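Local coordinates for putative methyl-accepting chemotaxis signal transduction protein (PDB 4XMR) that serves as a chemotaxis receptor whose tandem PAS sensory domain binds isoleucine, presumably to pass the signal across the membrane, at residues B[179-182]-B[183-187]. Sequence-based numbering, arbitrary orientation.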
ATOM      1  N   LEU B 179      13.371  -6.517  -9.540  1.00 11.28           N
ATOM      2  CA  LEU B 179      12.409  -7.495 -10.029  1.00 11.78           C
ATOM      3  C   LEU B 179      12.641  -7.800 -11.494  1.00 12.44           C
ATOM      4  O   LEU B 179      12.864  -6.887 -12.284  1.00 14.22           O
ATOM      5  CB  LEU B 179      10.979  -6.958  -9.919  1.00 14.79           C
ATOM      6  CG  LEU B 179      10.377  -6.602  -8.575  1.00 15.75           C
ATOM      7  CD1 LEU B 179       8.926  -6.165  -8.805  1.00 14.85           C
ATOM      8  CD2 LEU B 179      10.450  -7.778  -7.616  1.00 16.06           C
ATOM      9  N   PHE B 180      12.535  -9.080 -11.848  1.00 13.45           N
ATOM     10  CA  PHE B 180      12.447  -9.501 -13.240  1.00 13.49           C
ATOM     11  C   PHE B 180      11.023  -9.920 -13.545  1.00 15.06           C
ATOM     12  O   PHE B 180      10.326 -10.449 -12.680  1.00 15.16           O
ATOM     13  CB  PHE B 180      13.356 -10.701 -13.510  1.00 15.06           C
ATOM     14  CG  PHE B 180      14.814 -10.407 -13.363  1.00 14.02           C
ATOM     15  CD1 PHE B 180      15.530  -9.884 -14.426  1.00 14.38           C
ATOM     16  CD2 PHE B 180      15.467 -10.674 -12.170  1.00 14.35           C
ATOM     17  CE1 PHE B 180      16.874  -9.613 -14.302  1.00 15.83           C
ATOM     18  CE2 PHE B 180      16.812 -10.408 -12.039  1.00 16.26           C
ATOM     19  CZ  PHE B 180      17.518  -9.883 -13.108  1.00 16.88           C
ATOM     20  N   ASP B 181      10.593  -9.695 -14.780  1.00 16.50           N
ATOM     21  CA  ASP B 181       9.278 -10.160 -15.189  1.00 16.92           C
ATOM     22  C   ASP B 181       9.297 -11.635 -15.579  1.00 19.48           C
ATOM     23  O   ASP B 181      10.313 -12.319 -15.423  1.00 21.22           O
ATOM     24  CB  ASP B 181       8.690  -9.275 -16.296  1.00 17.93           C
ATOM     25  CG  ASP B 181       9.481  -9.331 -17.599  1.00 20.40           C
ATOM     26  OD1 ASP B 181      10.248 -10.293 -17.828  1.00 21.86           O
ATOM     27  OD2 ASP B 181       9.307  -8.404 -18.416  1.00 23.16           O
ATOM     28  N   GLN B 182       8.167 -12.109 -16.082  1.00 21.25           N
ATOM     29  CA  GLN B 182       7.970 -13.513 -16.405  1.00 25.47           C
ATOM     30  C   GLN B 182       8.890 -14.008 -17.523  1.00 25.55           C
ATOM     31  O   GLN B 182       9.119 -15.209 -17.656  1.00 31.15           O
ATOM     32  CB  GLN B 182       6.502 -13.759 -16.766  1.00 29.19           C
ATOM     33  CG  GLN B 182       5.989 -12.988 -17.993  1.00 38.04           C
ATOM     34  CD  GLN B 182       5.884 -11.473 -17.793  1.00 46.47           C
ATOM     35  OE1 GLN B 182       5.602 -10.979 -16.690  1.00 31.97           O
ATOM     36  NE2 GLN B 182       6.116 -10.728 -18.872  1.00 39.17           N
ATOM     37  N   LYS B 183       9.408 -13.083 -18.326  1.00 24.21           N
ATOM     38  CA  LYS B 183      10.327 -13.432 -19.402  1.00 25.39           C
ATOM     39  C   LYS B 183      11.781 -13.208 -18.991  1.00 22.03           C
ATOM     40  O   LYS B 183      12.683 -13.188 -19.836  1.00 25.42           O
ATOM     41  CB  LYS B 183       9.999 -12.638 -20.664  1.00 26.51           C
ATOM     42  CG  LYS B 183       8.623 -12.955 -21.229  1.00 34.09           C
ATOM     43  CD  LYS B 183       8.448 -14.461 -21.399  1.00 44.49           C
ATOM     44  CE  LYS B 183       6.992 -14.845 -21.622  1.00 51.34           C
ATOM     45  NZ  LYS B 183       6.491 -14.396 -22.949  1.00 57.26           N
ATOM     46  N   ASN B 184      11.990 -13.049 -17.685  1.00 21.30           N
ATOM     47  CA  ASN B 184      13.322 -12.840 -17.116  1.00 21.54           C
ATOM     48  C   ASN B 184      13.969 -11.557 -17.625  1.00 19.74           C
ATOM     49  O   ASN B 184      15.191 -11.469 -17.772  1.00 22.68           O
ATOM     50  CB  ASN B 184      14.225 -14.060 -17.329  1.00 22.38           C
ATOM     51  CG  ASN B 184      13.811 -15.234 -16.467  1.00 29.16           C
ATOM     52  OD1 ASN B 184      13.314 -15.052 -15.355  1.00 31.80           O
ATOM     53  ND2 ASN B 184      14.012 -16.445 -16.972  1.00 37.63           N
ATOM     54  N   LYS B 185      13.130 -10.556 -17.876  1.00 19.73           N
ATOM     55  CA  LYS B 185      13.615  -9.239 -18.253  1.00 18.98           C
ATOM     56  C   LYS B 185      13.472  -8.303 -17.066  1.00 17.84           C
ATOM     57  O   LYS B 185      12.489  -8.368 -16.325  1.00 17.89           O
ATOM     58  CB  LYS B 185      12.817  -8.705 -19.446  1.00 23.40           C
ATOM     59  CG  LYS B 185      12.949  -9.554 -20.702  1.00 26.98           C
ATOM     60  CD  LYS B 185      14.384  -9.564 -21.216  1.00 31.79           C
ATOM     61  CE  LYS B 185      14.898  -8.146 -21.398  1.00 40.53           C
ATOM     62  NZ  LYS B 185      16.149  -8.079 -22.200  1.00 51.48           N
ATOM     63  N   ILE B 186      14.455  -7.432 -16.878  1.00 16.61           N
ATOM     64  CA  ILE B 186      14.434  -6.512 -15.746  1.00 16.68           C
ATOM     65  C   ILE B 186      13.173  -5.638 -15.809  1.00 16.94           C
ATOM     66  O   ILE B 186      12.772  -5.173 -16.881  1.00 18.18           O
ATOM     67  CB  ILE B 186      15.730  -5.676 -15.672  1.00 18.49           C
ATOM     68  CG1 ILE B 186      15.860  -4.986 -14.310  1.00 18.08           C
ATOM     69  CG2 ILE B 186      15.811  -4.687 -16.818  1.00 19.77           C
ATOM     70  CD1 ILE B 186      16.180  -5.948 -13.195  1.00 18.28           C
ATOM     71  N   PHE B 187      12.534  -5.450 -14.656  1.00 17.35           N
ATOM     72  CA  PHE B 187      11.214  -4.830 -14.589  1.00 16.96           C
ATOM     73  C   PHE B 187      11.184  -3.646 -13.624  1.00 15.68           C
ATOM     74  O   PHE B 187      10.608  -2.603 -13.931  1.00 20.59           O
ATOM     75  CB  PHE B 187      10.170  -5.888 -14.203  1.00 18.18           C
ATOM     76  CG  PHE B 187       8.799  -5.331 -13.932  1.00 18.83           C
ATOM     77  CD1 PHE B 187       7.886  -5.172 -14.958  1.00 23.41           C
ATOM     78  CD2 PHE B 187       8.414  -5.004 -12.640  1.00 20.98           C
ATOM     79  CE1 PHE B 187       6.619  -4.671 -14.706  1.00 26.21           C
ATOM     80  CE2 PHE B 187       7.157  -4.502 -12.377  1.00 20.91           C
ATOM     81  CZ  PHE B 187       6.258  -4.334 -13.414  1.00 23.31           C
TER
HETATM   82  O   HOH W   1      10.229  -5.905 -17.888  1.00 26.97           O
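The methyl CD1 of I186 lies over one face of the F180 ring, 4.2 Å from its centroid and 22° off the ring normal, which meets the definition of a CH-pi contact; it is displaced toward the rim near CE1. Backbone carbon C of K185 sits at the ring's edge. Although the side chain of I186 sets out away from the facing strand, CG1 is anti to N and the bend at chi2 (72°) brings CD1 back over the ring. On the other side of the hairpin, L179 and F187 run side by side, CD1 of L179 4.0 Å from CD2 of F187, and a water that donates to D181 OD2 and to I186 O lies in the F187 ring plane, at its edge.

D181 organises the reversal. Its OD1 accepts from K183 N at 3.0 Å and K185 N at 2.9 Å; held between these donors on opposite faces of the carboxylate plane, it should be restricted in rotation. A type I turn from D181 to N184 is closed by N184 N on D181 O (2.9 Å), the donor standing 56° out of the carbonyl plane. N184 then turns to the left-handed helical region, the bulge position of a 3:5 hairpin with a type I turn and G1 bulge. Bonds D181 N to K185 O and F187 N to L179 O, both 2.8 Å, flank the non-hydrogen-bonded antiparallel pair F180-I186.

The hairpin pairs strand 177-180 with an edge strand, 186-189, of the chain's five-stranded antiparallel sheet. L179 and F187 face helix 163-171 through V170 and L166, whereas F180 meets helix 202-211 at V204 and L205, and strand 236-243 adjoins strand 177-180.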